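Local coordinates for kinesin-like protein KAR3 (Saccharomyces cerevisiae, PDB 1F9V) that is a kinesin-like motor protein that binds ADP and magnesium and probably uses ATP hydrolysis to drive movement along microtubules, at residues A216-F221 and N268-C273; H224-N229 and H235-L240. The protein carries 2 engineered substitutions. All coordinates share one frame; numbering follows the deposited sequence.

How the contacts relate
Both contacts start from strand 218-228, about 27 Å apart between their centres. Contact 1, toward its N-terminal end, is a small, buried meeting with helix 258-281; it rests on a histidine-serine hydrogen bond and one leucine methyl group, the H218 side chain lying about 11 Å from the bound magnesium ion. Contact 2 is the far end of the same strand paired with strand 235-244, its neighbour in the central sheet. It is larger and only partly buried: regular backbone hydrogen bonds carry it, with histidine, threonine, tyrosine and serine side chains on one face and leucines beside a serine on the other. Strand 235-244 then runs back toward helix 258-281, so contact 2 lies in the chain between the partners of contact 1.

Contact 1 (A216-F221 and N268-C273). Engineered in segment 216-221: A216 (natural residue Arg).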
# COMPACT_ATOMS: atom_id res chain seq x y z
N ALA A 216 6.35 -12.72 -4.60
CA ALA A 216 7.73 -12.41 -4.25
C ALA A 216 8.21 -11.08 -4.83
O ALA A 216 9.40 -10.78 -4.82
CB ALA A 216 8.65 -13.53 -4.73
N SER A 217 7.28 -10.27 -5.32
CA SER A 217 7.66 -8.99 -5.88
C SER A 217 6.71 -7.90 -5.44
O SER A 217 5.61 -8.17 -4.96
CB SER A 217 7.68 -9.06 -7.41
OG SER A 217 6.38 -9.24 -7.93
N HIS A 218 7.15 -6.65 -5.60
CA HIS A 218 6.32 -5.51 -5.27
C HIS A 218 5.69 -5.07 -6.58
O HIS A 218 6.40 -4.82 -7.56
CB HIS A 218 7.15 -4.35 -4.74
CG HIS A 218 8.03 -4.70 -3.58
ND1 HIS A 218 7.61 -5.50 -2.54
CD2 HIS A 218 9.30 -4.33 -3.28
CE1 HIS A 218 8.58 -5.60 -1.65
NE2 HIS A 218 9.62 -4.90 -2.08
N SER A 219 4.37 -4.98 -6.62
CA SER A 219 3.68 -4.54 -7.83
C SER A 219 3.23 -3.11 -7.55
O SER A 219 2.62 -2.82 -6.52
CB SER A 219 2.49 -5.46 -8.13
OG SER A 219 2.95 -6.78 -8.32
N ILE A 220 3.54 -2.20 -8.47
CA ILE A 220 3.22 -0.79 -8.28
C ILE A 220 2.40 -0.18 -9.41
O ILE A 220 2.85 -0.14 -10.55
CB ILE A 220 4.53 0.03 -8.09
CG1 ILE A 220 5.39 -0.62 -7.01
CG2 ILE A 220 4.21 1.46 -7.71
CD1 ILE A 220 6.83 -0.84 -7.42
N PHE A 221 1.20 0.28 -9.08
CA PHE A 221 0.32 0.92 -10.06
C PHE A 221 0.48 2.42 -9.85
O PHE A 221 0.09 2.97 -8.81
CB PHE A 221 -1.13 0.47 -9.84
CG PHE A 221 -2.03 0.70 -11.02
CD1 PHE A 221 -2.62 1.94 -11.23
CD2 PHE A 221 -2.28 -0.32 -11.93
CE1 PHE A 221 -3.46 2.16 -12.33
CE2 PHE A 221 -3.11 -0.11 -13.04
CZ PHE A 221 -3.70 1.14 -13.23
N ASN A 268 13.50 -9.38 2.23
CA ASN A 268 13.81 -9.01 3.61
C ASN A 268 14.37 -7.59 3.66
O ASN A 268 13.91 -6.75 4.43
CB ASN A 268 14.83 -9.97 4.21
CG ASN A 268 14.22 -11.31 4.58
OD1 ASN A 268 13.02 -11.54 4.44
ND2 ASN A 268 15.06 -12.22 5.07
N LYS A 269 15.39 -7.33 2.85
CA LYS A 269 16.03 -6.02 2.82
C LYS A 269 15.07 -4.92 2.40
O LYS A 269 15.03 -3.84 3.01
CB LYS A 269 17.23 -6.05 1.87
CG LYS A 269 18.56 -5.82 2.55
CD LYS A 269 18.95 -7.00 3.43
CE LYS A 269 19.53 -8.14 2.60
NZ LYS A 269 19.09 -9.46 3.12
N SER A 270 14.30 -5.18 1.35
CA SER A 270 13.36 -4.21 0.82
C SER A 270 12.27 -3.85 1.83
O SER A 270 11.99 -2.68 2.05
CB SER A 270 12.73 -4.75 -0.48
OG SER A 270 11.85 -3.79 -1.04
N LEU A 271 11.67 -4.86 2.46
CA LEU A 271 10.61 -4.60 3.44
C LEU A 271 11.18 -3.93 4.68
O LEU A 271 10.56 -3.04 5.26
CB LEU A 271 9.89 -5.89 3.80
CG LEU A 271 9.02 -6.48 2.68
CD1 LEU A 271 8.31 -7.73 3.19
CD2 LEU A 271 8.00 -5.44 2.19
N SER A 272 12.38 -4.34 5.09
CA SER A 272 13.02 -3.75 6.25
C SER A 272 13.28 -2.27 6.00
O SER A 272 13.02 -1.42 6.85
CB SER A 272 14.34 -4.46 6.53
OG SER A 272 15.10 -3.73 7.48
N CYS A 273 13.81 -1.97 4.82
CA CYS A 273 14.12 -0.60 4.44
C CYS A 273 12.85 0.25 4.39
O CYS A 273 12.82 1.37 4.88
CB CYS A 273 14.82 -0.57 3.08
SG CYS A 273 15.17 1.10 2.49
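S270 and L271 of helix 258-281 meet one residue, H218, near the beginning of strand 218-228. In the kinesin motor fold H218 belongs to the switch-one sequence of the family, while the helix follows the switch-two loop, so the contact joins the two nucleotide-sensing regions. The alpha carbons of H218 and S270 stay 9.4 Å apart, and side chains alone bridge the gap. The engineered A216, an arginine in the natural sequence, lies against E263 and I267, earlier in this same helix.

S270 comes first along the helix. Its beta carbon points toward the strand, and with OG anti to the backbone N (chi1 -177°) the hydroxyl reaches the rim of the imidazole. S270 OG lies 2.7 Å from H218 NE2, near the ring plane, in a hydrogen bond for which either atom could be the donor; the angle of 150° is moderately bent. S270 CB also lies in that plane, 3.5 Å from H218 NE2. Serine suits this buried place because it is small enough to sit close to the ring, yet its hydroxyl gives the ring nitrogen NE2, which faces the helix, a polar partner. The other ring nitrogen, H218 ND1, is hydrogen-bonded to the backbone N of A246, so the imidazole is gripped at both nitrogens and its rotation is fixed. Histidine fits the role, since one flat group can engage the helix and the loop before it together.

L271 follows with an apolar touch. Its beta carbon does not aim at the strand, but the branched end comes nearer, giving the ring a greasy neighbour without competing for its nitrogens. Of the two L271 methyl groups, CD2 makes the contact, approaching the imidazole obliquely, 3.9 Å from H218 CE1, the carbon between the two bonded nitrogens.

Contact 2 (H224-N229 and H235-L240); sequences HLSGSN and HSYGTL
L225 and G238 form a hydrogen-bonded antiparallel pair, as do G227 and S236. The bond from L225 N to G238 O is short (2.8 Å) and almost straight at 172°; G227 N reaches S236 O at 2.9 Å, and each pair is closed by the return bond. Between them Y237 CA lies 3.4 Å from L225 O in a CA-H...O contact. Glycine suits position 227, where a beta carbon would crowd S236 OG. A water accepts from S236 OG and donates to L225 O, giving that carbonyl a second partner besides G238 N.

Polar and aromatic side chains share one face. H224 and T239 lie side by side, with T239 OG1 at the imidazole edge, 3.0 Å from H224 ND1 in a hydrogen bond; H224 NE2 is bonded to E136 of strand 130-141. With its CG anti to the backbone N (chi1 -164°), Y237 lays its ring edge against S226, CD1 being 3.8 Å from S226 CB, while the H224 and Y237 side chains cross, bringing Y237 OH to 3.3 Å from H224 CB. A leucine in place of H224 would probably leave T239 OG1 and the E136 carboxylate without their shared partner.

Apolar contact belongs to the other face: L225 CG meets L240 CD1 at 3.9 Å, and both leucines pack on I117 of helix 109-124. The two segments are part of an antiparallel beta hairpin inside the kinesin motor domain's central sheet, flanked by strands 130-141 and 86-91.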
# COMPACT_ATOMS: atom_id res chain seq x y z
N HIS A 224 -0.90 9.32 -12.66
CA HIS A 224 -0.56 10.74 -12.66
C HIS A 224 -1.80 11.54 -13.02
O HIS A 224 -2.48 11.24 -14.00
CB HIS A 224 0.56 11.01 -13.67
CG HIS A 224 1.72 10.07 -13.53
ND1 HIS A 224 2.66 10.19 -12.53
CD2 HIS A 224 2.09 9.00 -14.27
CE1 HIS A 224 3.56 9.23 -12.65
NE2 HIS A 224 3.24 8.49 -13.70
N LEU A 225 -2.12 12.54 -12.21
CA LEU A 225 -3.28 13.39 -12.45
C LEU A 225 -2.79 14.77 -12.81
O LEU A 225 -2.29 15.50 -11.94
CB LEU A 225 -4.16 13.50 -11.20
CG LEU A 225 -4.74 12.24 -10.57
CD1 LEU A 225 -5.74 12.67 -9.50
CD2 LEU A 225 -5.42 11.38 -11.63
N SER A 226 -2.93 15.14 -14.08
CA SER A 226 -2.50 16.46 -14.54
C SER A 226 -3.70 17.35 -14.86
O SER A 226 -4.42 17.12 -15.83
CB SER A 226 -1.61 16.32 -15.77
OG SER A 226 -1.04 17.58 -16.09
N GLY A 227 -3.90 18.37 -14.03
CA GLY A 227 -5.01 19.28 -14.23
C GLY A 227 -4.62 20.69 -14.65
O GLY A 227 -3.65 21.26 -14.16
N SER A 228 -5.40 21.24 -15.58
CA SER A 228 -5.17 22.59 -16.07
C SER A 228 -6.50 23.31 -16.14
O SER A 228 -7.47 22.80 -16.70
CB SER A 228 -4.52 22.55 -17.45
OG SER A 228 -5.19 21.64 -18.31
N ASN A 229 -6.54 24.50 -15.55
CA ASN A 229 -7.75 25.30 -15.54
C ASN A 229 -7.60 26.53 -16.43
O ASN A 229 -7.20 27.60 -15.97
CB ASN A 229 -8.07 25.74 -14.11
CG ASN A 229 -9.50 26.24 -13.96
OD1 ASN A 229 -10.21 25.85 -13.03
ND2 ASN A 229 -9.92 27.10 -14.88
N HIS A 235 -2.65 25.33 -12.29
CA HIS A 235 -2.10 24.06 -12.74
C HIS A 235 -1.93 23.18 -11.51
O HIS A 235 -1.73 23.68 -10.40
CB HIS A 235 -0.74 24.27 -13.40
CG HIS A 235 -0.81 24.46 -14.89
ND1 HIS A 235 -1.11 25.67 -15.48
CD2 HIS A 235 -0.57 23.60 -15.91
CE1 HIS A 235 -1.06 25.55 -16.79
NE2 HIS A 235 -0.73 24.30 -17.08
N SER A 236 -2.02 21.87 -11.70
CA SER A 236 -1.87 20.94 -10.59
C SER A 236 -1.38 19.59 -11.11
O SER A 236 -1.77 19.15 -12.19
CB SER A 236 -3.19 20.78 -9.84
OG SER A 236 -3.96 19.70 -10.34
N TYR A 237 -0.50 18.95 -10.34
CA TYR A 237 0.04 17.65 -10.71
C TYR A 237 0.21 16.79 -9.46
O TYR A 237 0.85 17.21 -8.50
CB TYR A 237 1.39 17.80 -11.41
CG TYR A 237 1.82 16.56 -12.15
CD1 TYR A 237 1.34 16.28 -13.43
CD2 TYR A 237 2.71 15.66 -11.57
CE1 TYR A 237 1.74 15.14 -14.12
CE2 TYR A 237 3.12 14.52 -12.25
CZ TYR A 237 2.63 14.26 -13.52
OH TYR A 237 3.06 13.14 -14.19
N GLY A 238 -0.37 15.60 -9.48
CA GLY A 238 -0.26 14.71 -8.34
C GLY A 238 -0.09 13.28 -8.80
O GLY A 238 -0.64 12.89 -9.83
N THR A 239 0.67 12.50 -8.05
CA THR A 239 0.89 11.11 -8.41
C THR A 239 0.45 10.15 -7.30
O THR A 239 0.70 10.40 -6.12
CB THR A 239 2.39 10.87 -8.73
OG1 THR A 239 2.77 11.66 -9.86
CG2 THR A 239 2.65 9.41 -9.03
N LEU A 240 -0.23 9.08 -7.70
CA LEU A 240 -0.68 8.06 -6.77
C LEU A 240 0.10 6.80 -7.05
O LEU A 240 0.21 6.38 -8.21
CB LEU A 240 -2.17 7.78 -6.94
CG LEU A 240 -3.08 8.98 -6.67
CD1 LEU A 240 -3.59 9.50 -8.01
CD2 LEU A 240 -4.24 8.57 -5.75
O HOH W 1 -3.64 17.05 -9.92